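Local coordinates for myosin-2 (Saccharomyces cerevisiae, PDB 6IXO), which carries organelles, vesicles and proteins along polarized actin cables during the cell cycle, gripping its cargo receptors through the globular tail domain modelled here, at residues Phe242-Ser253 / Gln317-Gln326; Gln284-Leu292 / Leu306-Thr314. All coordinates share one frame; numbering follows the deposited sequence.

Contact 1: residues Phe242-Ser253 / Gln317-Gln326. With SO4 (sulfate ion), chain C.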
loop_
_atom_site.group_PDB
_atom_site.type_symbol
_atom_site.label_atom_id
_atom_site.label_comp_id
_atom_site.label_asym_id
_atom_site.label_seq_id
_atom_site.Cartn_x
_atom_site.Cartn_y
_atom_site.Cartn_z
ATOM N N PHE A 242 13.339 1.631 -15.721
ATOM C CA PHE A 242 14.142 2.578 -16.497
ATOM C C PHE A 242 15.646 2.354 -16.250
ATOM O O PHE A 242 16.468 2.317 -17.188
ATOM C CB PHE A 242 13.780 4.032 -16.146
ATOM C CG PHE A 242 14.625 5.045 -16.893
ATOM C CD1 PHE A 242 14.282 5.432 -18.194
ATOM C CD2 PHE A 242 15.800 5.570 -16.315
ATOM C CE1 PHE A 242 15.078 6.365 -18.924
ATOM C CE2 PHE A 242 16.621 6.508 -17.037
ATOM C CZ PHE A 242 16.243 6.895 -18.349
ATOM N N ASN A 243 16.004 2.229 -14.979
ATOM C CA ASN A 243 17.392 2.088 -14.608
ATOM C C ASN A 243 17.960 0.827 -15.235
ATOM O O ASN A 243 19.092 0.824 -15.676
ATOM C CB ASN A 243 17.562 2.057 -13.091
ATOM C CG ASN A 243 17.261 3.421 -12.435
ATOM O OD1 ASN A 243 17.177 4.453 -13.119
ATOM N ND2 ASN A 243 17.159 3.430 -11.108
ATOM N N GLU A 244 17.181 -0.242 -15.293
ATOM C CA GLU A 244 17.691 -1.465 -15.932
ATOM C C GLU A 244 17.855 -1.238 -17.416
ATOM O O GLU A 244 18.860 -1.662 -18.025
ATOM C CB GLU A 244 16.757 -2.657 -15.693
ATOM C CG GLU A 244 16.770 -3.148 -14.217
ATOM C CD GLU A 244 18.121 -3.705 -13.806
ATOM O OE1 GLU A 244 18.837 -4.305 -14.656
ATOM O OE2 GLU A 244 18.487 -3.533 -12.627
ATOM N N LEU A 245 16.859 -0.595 -18.017
ATOM C CA LEU A 245 16.916 -0.367 -19.439
ATOM C C LEU A 245 18.126 0.469 -19.816
ATOM O O LEU A 245 18.816 0.186 -20.789
ATOM C CB LEU A 245 15.637 0.331 -19.915
ATOM C CG LEU A 245 14.448 -0.582 -20.071
ATOM C CD1 LEU A 245 13.123 0.279 -20.045
ATOM C CD2 LEU A 245 14.550 -1.329 -21.402
ATOM N N ILE A 246 18.405 1.515 -19.048
ATOM C CA ILE A 246 19.413 2.460 -19.534
ATOM C C ILE A 246 20.851 1.892 -19.436
ATOM O O ILE A 246 21.790 2.409 -20.081
ATOM C CB ILE A 246 19.325 3.821 -18.769
ATOM C CG1 ILE A 246 20.018 4.909 -19.617
ATOM C CG2 ILE A 246 19.849 3.691 -17.291
ATOM C CD1 ILE A 246 19.781 6.313 -19.183
ATOM N N MET A 247 21.030 0.838 -18.640
ATOM C CA MET A 247 22.366 0.182 -18.574
ATOM C C MET A 247 22.629 -0.802 -19.716
ATOM O O MET A 247 23.745 -1.264 -19.895
ATOM C CB MET A 247 22.508 -0.570 -17.250
ATOM C CG MET A 247 22.463 0.329 -16.031
ATOM S SD MET A 247 22.937 -0.535 -14.502
ATOM C CE MET A 247 21.456 -1.511 -14.220
ATOM N N LYS A 248 21.596 -1.173 -20.474
ATOM C CA LYS A 248 21.772 -2.296 -21.383
ATOM C C LYS A 248 22.405 -1.828 -22.691
ATOM O O LYS A 248 21.918 -0.907 -23.329
ATOM C CB LYS A 248 20.433 -3.001 -21.645
ATOM C CG LYS A 248 19.965 -3.741 -20.352
ATOM C CD LYS A 248 18.668 -4.499 -20.582
ATOM C CE LYS A 248 18.208 -5.159 -19.266
ATOM N NZ LYS A 248 19.051 -6.327 -18.903
ATOM N N ARG A 249 23.519 -2.437 -23.051
ATOM C CA ARG A 249 24.289 -1.925 -24.191
ATOM C C ARG A 249 24.133 -2.760 -25.429
ATOM O O ARG A 249 24.501 -2.348 -26.558
ATOM C CB ARG A 249 25.779 -1.808 -23.797
ATOM C CG ARG A 249 25.934 -0.722 -22.780
ATOM C CD ARG A 249 27.322 -0.575 -22.293
ATOM N NE ARG A 249 28.119 0.090 -23.308
ATOM C CZ ARG A 249 29.227 0.762 -23.026
ATOM N NH1 ARG A 249 29.926 1.339 -23.998
ATOM N NH2 ARG A 249 29.623 0.852 -21.759
ATOM N N ASN A 250 23.569 -3.943 -25.280
ATOM C CA ASN A 250 23.379 -4.698 -26.535
ATOM C C ASN A 250 21.933 -5.208 -26.595
ATOM O O ASN A 250 21.692 -6.414 -26.692
ATOM C CB ASN A 250 24.396 -5.846 -26.617
ATOM C CG ASN A 250 24.272 -6.634 -27.893
ATOM O OD1 ASN A 250 23.798 -6.111 -28.898
ATOM N ND2 ASN A 250 24.683 -7.899 -27.862
ATOM N N PHE A 251 20.967 -4.285 -26.529
ATOM C CA PHE A 251 19.604 -4.686 -26.215
ATOM C C PHE A 251 18.556 -3.733 -26.760
ATOM O O PHE A 251 17.499 -4.154 -27.228
ATOM C CB PHE A 251 19.492 -4.783 -24.688
ATOM C CG PHE A 251 18.153 -5.247 -24.172
ATOM C CD1 PHE A 251 17.860 -6.603 -24.073
ATOM C CD2 PHE A 251 17.209 -4.317 -23.714
ATOM C CE1 PHE A 251 16.634 -7.029 -23.538
ATOM C CE2 PHE A 251 16.001 -4.738 -23.157
ATOM C CZ PHE A 251 15.724 -6.102 -23.065
ATOM N N LEU A 252 18.835 -2.442 -26.660
ATOM C CA LEU A 252 17.859 -1.424 -27.048
ATOM C C LEU A 252 17.815 -1.358 -28.579
ATOM O O LEU A 252 18.845 -1.285 -29.220
ATOM C CB LEU A 252 18.236 -0.064 -26.462
ATOM C CG LEU A 252 18.482 -0.054 -24.929
ATOM C CD1 LEU A 252 19.196 1.217 -24.591
ATOM C CD2 LEU A 252 17.090 -0.115 -24.243
ATOM N N SER A 253 16.616 -1.451 -29.136
ATOM C CA SER A 253 16.419 -1.600 -30.575
ATOM C C SER A 253 14.975 -1.208 -30.872
ATOM O O SER A 253 14.142 -1.066 -29.945
ATOM C CB SER A 253 16.652 -3.031 -31.033
ATOM O OG SER A 253 15.625 -3.893 -30.519
ATOM N N GLN A 317 20.653 11.283 -20.386
ATOM C CA GLN A 317 19.866 10.061 -20.566
ATOM C C GLN A 317 19.556 9.800 -22.039
ATOM O O GLN A 317 19.641 8.657 -22.489
ATOM C CB GLN A 317 18.553 10.117 -19.776
ATOM C CG GLN A 317 18.809 10.085 -18.248
ATOM C CD GLN A 317 17.572 10.468 -17.425
ATOM O OE1 GLN A 317 16.709 11.206 -17.894
ATOM N NE2 GLN A 317 17.514 9.988 -16.180
ATOM N N LEU A 318 19.150 10.837 -22.760
ATOM C CA LEU A 318 18.950 10.721 -24.212
ATOM C C LEU A 318 20.211 10.167 -24.855
ATOM O O LEU A 318 20.158 9.300 -25.738
ATOM C CB LEU A 318 18.613 12.076 -24.839
ATOM C CG LEU A 318 17.266 12.653 -24.418
ATOM C CD1 LEU A 318 17.016 13.999 -25.077
ATOM C CD2 LEU A 318 16.157 11.685 -24.749
ATOM N N GLN A 319 21.360 10.675 -24.414
ATOM C CA GLN A 319 22.606 10.276 -25.067
ATOM C C GLN A 319 22.935 8.807 -24.827
ATOM O O GLN A 319 23.363 8.129 -25.748
ATOM C CB GLN A 319 23.771 11.144 -24.594
ATOM C CG GLN A 319 25.090 10.746 -25.235
ATOM C CD GLN A 319 26.220 11.590 -24.720
ATOM O OE1 GLN A 319 26.188 12.028 -23.580
ATOM N NE2 GLN A 319 27.215 11.848 -25.560
ATOM N N LYS A 320 22.779 8.330 -23.585
ATOM C CA LYS A 320 23.014 6.914 -23.283
ATOM C C LYS A 320 22.117 6.018 -24.110
ATOM O O LYS A 320 22.542 4.993 -24.630
ATOM C CB LYS A 320 22.754 6.598 -21.798
ATOM C CG LYS A 320 23.782 7.121 -20.839
ATOM C CD LYS A 320 25.115 6.418 -20.993
ATOM C CE LYS A 320 26.176 7.088 -20.123
ATOM N NZ LYS A 320 27.441 6.333 -20.131
ATOM N N LEU A 321 20.844 6.383 -24.175
ATOM C CA LEU A 321 19.873 5.552 -24.872
ATOM C C LEU A 321 20.173 5.534 -26.365
ATOM O O LEU A 321 20.177 4.467 -26.986
ATOM C CB LEU A 321 18.465 6.060 -24.637
ATOM C CG LEU A 321 18.004 5.891 -23.175
ATOM C CD1 LEU A 321 16.709 6.653 -22.974
ATOM C CD2 LEU A 321 17.812 4.415 -22.844
ATOM N N ILE A 322 20.396 6.724 -26.923
ATOM C CA ILE A 322 20.710 6.819 -28.354
ATOM C C ILE A 322 22.048 6.149 -28.679
ATOM O O ILE A 322 22.156 5.460 -29.716
ATOM C CB ILE A 322 20.755 8.287 -28.833
ATOM C CG1 ILE A 322 19.352 8.878 -28.783
ATOM C CG2 ILE A 322 21.341 8.388 -30.316
ATOM C CD1 ILE A 322 19.309 10.363 -28.915
ATOM N N SER A 323 23.078 6.349 -27.838
ATOM C CA SER A 323 24.392 5.807 -28.222
ATOM C C SER A 323 24.374 4.289 -28.048
ATOM O O SER A 323 25.157 3.606 -28.645
ATOM C CB SER A 323 25.544 6.429 -27.420
ATOM O OG SER A 323 25.287 6.320 -26.035
ATOM N N GLN A 324 23.465 3.765 -27.223
ATOM C CA GLN A 324 23.371 2.307 -27.047
ATOM C C GLN A 324 22.338 1.626 -27.935
ATOM O O GLN A 324 22.161 0.410 -27.870
ATOM C CB GLN A 324 23.040 1.992 -25.554
ATOM C CG GLN A 324 24.267 2.351 -24.678
ATOM C CD GLN A 324 23.903 2.396 -23.193
ATOM O OE1 GLN A 324 22.900 1.802 -22.763
ATOM N NE2 GLN A 324 24.713 3.099 -22.421
ATOM N N TYR A 325 21.622 2.415 -28.723
ATOM C CA TYR A 325 20.607 1.880 -29.639
ATOM C C TYR A 325 21.195 0.855 -30.618
ATOM O O TYR A 325 22.208 1.131 -31.240
ATOM C CB TYR A 325 19.987 3.019 -30.438
ATOM C CG TYR A 325 18.901 2.586 -31.408
ATOM C CD1 TYR A 325 17.620 2.322 -30.963
ATOM C CD2 TYR A 325 19.164 2.494 -32.786
ATOM C CE1 TYR A 325 16.593 1.955 -31.862
ATOM C CE2 TYR A 325 18.176 2.112 -33.673
ATOM C CZ TYR A 325 16.882 1.874 -33.201
ATOM O OH TYR A 325 15.936 1.503 -34.105
ATOM N N GLN A 326 20.583 -0.314 -30.778
ATOM C CA GLN A 326 21.192 -1.314 -31.702
ATOM C C GLN A 326 20.414 -1.418 -33.023
ATOM O O GLN A 326 19.289 -1.903 -33.028
ATOM C CB GLN A 326 21.231 -2.696 -31.056
ATOM C CG GLN A 326 22.204 -2.789 -29.868
ATOM C CD GLN A 326 23.650 -2.571 -30.290
ATOM O OE1 GLN A 326 24.122 -3.193 -31.231
ATOM N NE2 GLN A 326 24.348 -1.671 -29.604
HETATM S S SO4 C . 31.623 3.592 -21.724
HETATM O O1 SO4 C . 32.564 4.648 -21.361
HETATM O O2 SO4 C . 32.197 2.753 -22.772
HETATM O O3 SO4 C . 31.325 2.775 -20.553
HETATM O O4 SO4 C . 30.382 4.189 -22.212
#

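Contact 2: residues Gln284-Leu292 / Leu306-Thr314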
loop_
_atom_site.group_PDB
_atom_site.type_symbol
_atom_site.label_atom_id
_atom_site.label_comp_id
_atom_site.label_asym_id
_atom_site.label_seq_id
_atom_site.Cartn_x
_atom_site.Cartn_y
_atom_site.Cartn_z
ATOM N N GLN A 284 6.089 7.883 -17.053
ATOM C CA GLN A 284 6.576 8.672 -18.174
ATOM C C GLN A 284 7.983 8.283 -18.623
ATOM O O GLN A 284 8.313 8.442 -19.788
ATOM C CB GLN A 284 6.546 10.167 -17.835
ATOM C CG GLN A 284 5.268 10.910 -18.259
ATOM C CD GLN A 284 4.730 10.514 -19.639
ATOM O OE1 GLN A 284 5.289 10.884 -20.676
ATOM N NE2 GLN A 284 3.631 9.769 -19.648
ATOM N N HIS A 285 8.840 7.811 -17.727
ATOM C CA HIS A 285 10.189 7.513 -18.200
ATOM C C HIS A 285 10.185 6.304 -19.070
ATOM O O HIS A 285 10.951 6.248 -20.037
ATOM C CB HIS A 285 11.171 7.308 -17.033
ATOM C CG HIS A 285 11.286 8.511 -16.150
ATOM N ND1 HIS A 285 10.582 8.641 -14.963
ATOM C CD2 HIS A 285 11.983 9.662 -16.301
ATOM C CE1 HIS A 285 10.863 9.805 -14.407
ATOM N NE2 HIS A 285 11.714 10.447 -15.194
ATOM N N LEU A 286 9.392 5.305 -18.697
ATOM C CA LEU A 286 9.232 4.106 -19.553
ATOM C C LEU A 286 8.514 4.452 -20.857
ATOM O O LEU A 286 8.910 4.028 -21.972
ATOM C CB LEU A 286 8.435 3.019 -18.819
ATOM C CG LEU A 286 9.188 2.420 -17.643
ATOM C CD1 LEU A 286 8.269 1.438 -16.939
ATOM C CD2 LEU A 286 10.448 1.688 -18.220
ATOM N N ILE A 287 7.452 5.236 -20.743
ATOM C CA ILE A 287 6.706 5.585 -21.974
ATOM C C ILE A 287 7.650 6.350 -22.948
ATOM O O ILE A 287 7.721 6.078 -24.171
ATOM C CB ILE A 287 5.453 6.427 -21.631
ATOM C CG1 ILE A 287 4.418 5.539 -20.916
ATOM C CG2 ILE A 287 4.871 7.176 -22.901
ATOM C CD1 ILE A 287 3.237 6.342 -20.249
ATOM N N GLN A 288 8.375 7.317 -22.411
ATOM C CA GLN A 288 9.212 8.148 -23.285
ATOM C C GLN A 288 10.402 7.337 -23.825
ATOM O O GLN A 288 10.885 7.589 -24.916
ATOM C CB GLN A 288 9.681 9.386 -22.526
ATOM C CG GLN A 288 8.572 10.451 -22.384
ATOM C CD GLN A 288 8.958 11.574 -21.427
ATOM O OE1 GLN A 288 10.132 11.928 -21.318
ATOM N NE2 GLN A 288 7.959 12.130 -20.709
ATOM N N THR A 289 10.888 6.377 -23.047
ATOM C CA THR A 289 11.952 5.505 -23.566
ATOM C C THR A 289 11.466 4.674 -24.749
ATOM O O THR A 289 12.154 4.573 -25.803
ATOM C CB THR A 289 12.482 4.602 -22.458
ATOM O OG1 THR A 289 13.099 5.446 -21.493
ATOM C CG2 THR A 289 13.537 3.572 -22.980
ATOM N N ALA A 290 10.288 4.077 -24.590
ATOM C CA ALA A 290 9.663 3.332 -25.694
ATOM C C ALA A 290 9.540 4.198 -26.925
ATOM O O ALA A 290 9.808 3.745 -28.066
ATOM C CB ALA A 290 8.281 2.798 -25.256
ATOM N N LYS A 291 9.135 5.458 -26.746
ATOM C CA LYS A 291 9.015 6.354 -27.931
ATOM C C LYS A 291 10.387 6.573 -28.563
ATOM O O LYS A 291 10.562 6.503 -29.778
ATOM C CB LYS A 291 8.407 7.699 -27.559
ATOM C CG LYS A 291 6.884 7.624 -27.328
ATOM C CD LYS A 291 6.307 8.888 -26.684
ATOM C CE LYS A 291 4.769 8.902 -26.680
ATOM N NZ LYS A 291 4.152 7.631 -26.190
ATOM N N LEU A 292 11.376 6.821 -27.714
ATOM C CA LEU A 292 12.715 7.123 -28.194
ATOM C C LEU A 292 13.206 5.960 -29.055
ATOM O O LEU A 292 13.873 6.145 -30.089
ATOM C CB LEU A 292 13.668 7.380 -27.008
ATOM C CG LEU A 292 15.149 7.675 -27.344
ATOM C CD1 LEU A 292 15.807 8.461 -26.228
ATOM C CD2 LEU A 292 15.947 6.380 -27.536
ATOM N N LEU A 306 12.466 14.834 -30.778
ATOM C CA LEU A 306 12.609 13.791 -29.772
ATOM C C LEU A 306 12.771 14.407 -28.376
ATOM O O LEU A 306 12.227 13.910 -27.389
ATOM C CB LEU A 306 13.804 12.901 -30.117
ATOM C CG LEU A 306 14.235 11.863 -29.085
ATOM C CD1 LEU A 306 13.164 10.791 -28.974
ATOM C CD2 LEU A 306 15.563 11.246 -29.486
ATOM N N ARG A 307 13.502 15.513 -28.295
ATOM C CA ARG A 307 13.683 16.174 -27.005
ATOM C C ARG A 307 12.375 16.685 -26.419
ATOM O O ARG A 307 12.167 16.595 -25.207
ATOM C CB ARG A 307 14.662 17.323 -27.133
ATOM C CG ARG A 307 16.061 16.872 -27.444
ATOM C CD ARG A 307 16.943 18.082 -27.715
ATOM N NE ARG A 307 17.050 18.936 -26.533
ATOM C CZ ARG A 307 17.561 20.166 -26.554
ATOM N NH1 ARG A 307 17.999 20.683 -27.694
ATOM N NH2 ARG A 307 17.627 20.879 -25.437
ATOM N N GLY A 308 11.497 17.224 -27.268
ATOM C CA GLY A 308 10.178 17.652 -26.819
ATOM C C GLY A 308 9.272 16.491 -26.453
ATOM O O GLY A 308 8.467 16.592 -25.518
ATOM N N ILE A 309 9.383 15.378 -27.175
ATOM C CA ILE A 309 8.619 14.188 -26.814
ATOM C C ILE A 309 9.099 13.631 -25.475
ATOM O O ILE A 309 8.294 13.250 -24.619
ATOM C CB ILE A 309 8.732 13.092 -27.878
ATOM C CG1 ILE A 309 8.089 13.568 -29.193
ATOM C CG2 ILE A 309 8.109 11.807 -27.371
ATOM C CD1 ILE A 309 8.388 12.676 -30.402
ATOM N N CYS A 310 10.412 13.624 -25.288
ATOM C CA CYS A 310 11.025 13.029 -24.099
ATOM C C CYS A 310 11.290 14.062 -23.011
ATOM O O CYS A 310 12.403 14.149 -22.498
ATOM C CB CYS A 310 12.319 12.325 -24.504
ATOM S SG CYS A 310 11.965 10.967 -25.647
ATOM N N TYR A 311 10.266 14.841 -22.663
ATOM C CA TYR A 311 10.444 15.965 -21.732
ATOM C C TYR A 311 10.804 15.516 -20.317
ATOM O O TYR A 311 11.118 16.343 -19.465
ATOM C CB TYR A 311 9.178 16.856 -21.682
ATOM C CG TYR A 311 7.915 16.132 -21.245
ATOM C CD1 TYR A 311 7.586 16.003 -19.903
ATOM C CD2 TYR A 311 7.053 15.580 -22.183
ATOM C CE1 TYR A 311 6.436 15.329 -19.502
ATOM C CE2 TYR A 311 5.906 14.906 -21.795
ATOM C CZ TYR A 311 5.600 14.786 -20.455
ATOM O OH TYR A 311 4.459 14.116 -20.087
ATOM N N SER A 312 10.749 14.218 -20.040
ATOM C CA SER A 312 11.133 13.755 -18.709
ATOM C C SER A 312 12.537 13.161 -18.679
ATOM O O SER A 312 13.002 12.671 -17.643
ATOM C CB SER A 312 10.125 12.730 -18.197
ATOM O OG SER A 312 8.844 13.328 -18.073
ATOM N N LEU A 313 13.199 13.162 -19.827
ATOM C CA LEU A 313 14.526 12.582 -19.902
ATOM C C LEU A 313 15.535 13.705 -20.037
ATOM O O LEU A 313 15.275 14.682 -20.727
ATOM C CB LEU A 313 14.631 11.611 -21.071
ATOM C CG LEU A 313 13.649 10.432 -21.055
ATOM C CD1 LEU A 313 13.964 9.508 -22.263
ATOM C CD2 LEU A 313 13.786 9.653 -19.756
ATOM N N THR A 314 16.674 13.578 -19.363
ATOM C CA THR A 314 17.727 14.588 -19.456
ATOM C C THR A 314 18.550 14.376 -20.713
ATOM O O THR A 314 18.537 13.288 -21.282
ATOM C CB THR A 314 18.664 14.511 -18.274
ATOM O OG1 THR A 314 19.309 13.235 -18.336
ATOM C CG2 THR A 314 17.861 14.657 -16.897
HETATM O O HOH W 1 12.289 13.019 -14.586
#

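Contact 1: residues Phe242-Ser253 / Gln317-Gln326
I246 fills the space between the two helices, its CG1 lying 3.9 Å from CD2 of L321 and also close to CB of K320. CG1 stands anti to the backbone N (chi1 -160°), which carries the side chain across both partners at about a right angle. L252 arrives from the loop and uses the same methyl, its CD1 3.9 Å from CD2 of L321. One turn before I246, the F242 ring slants against the amide of Q317, with CE2 3.7 Å from NE2 and the two planes 61° apart; T314 N and I368 O each hydrogen-bond that amide and so fix its rotation. This is helix-on-helix packing within the all-helical DIL domain of the cargo-binding tail: the axes of helices 242-247 and 317-323 come to 9.9 Å at 53°. Past their ends the chains still run together. Q326 N donates to L252 O, though the modelled 2.5 Å is short enough for the exact length to be doubtful. The looser side begins at R249, whose CG rests 3.7 Å from CD of Q324, its guanidinium nearly parallel to that amide. Beyond this the arginine holds a sulfate, probably from the crystallisation liquor, with NH1 2.9 Å from O2 and NH2 2.8 Å from O3. K320, whose CB packs on I246, bends away from there and sends its chain toward the same anion.

Contact 2: residues Gln284-Leu292 / Leu306-Thr314
Q288 sends CG off anti to its carbonyl carbon (chi1 -76°) and stays extended beyond it, while Y311 has CG between backbone N and carbonyl carbon (chi1 59°); together these place NE2 of Q288 over the centre of the Y311 ring, 3.5 Å above its plane. The amide is gripped at both ends. S312 N donates 2.7 Å to OE1 of Q288, in the carbonyl plane and on a lone pair, and NE2 of Q288 gives a nearly straight 2.9 Å bond to OE1 of Q284 plus a weak one to OG of S312. The glutamine thus latches onto the type I turn C310-L313 that follows helix 300-309. A leucine here would probably leave S312 N without its acceptor and free the turn to shift. At one end of the contact, a water links NE2 of H285 to S312 O, D238 holding the other ring nitrogen; at the other, CB of L292 packs 4.0 Å from CD1 of L306. Helix 284-294 is enclosed further by its neighbours: L286 and T289 touch helices 223-247 and 254-273, and L292 meets L318 and L321 of helix 315-323.

Coming from the N terminus, the chain leaves helix 223-247 through the loop of contact 1, runs along helix 254-273 and enters helix 284-294. After a short connection, helix 300-309 and its turn fold back on that helix, and contact 2 closes a loop of 13 residues. Helix 315-323 follows at once and returns to 242-253, where contact 1 closes a larger loop of 63 residues, with contact 2 nested inside it. The two join directly: F242 CE1 lies 3.4 Å from T289 OG1 and also packs on L313, L245 meets L286, and L318 meets L292. Helices 223-247, 284-294, 300-309 and 315-323 are thereby tied into one cluster of the DIL domain.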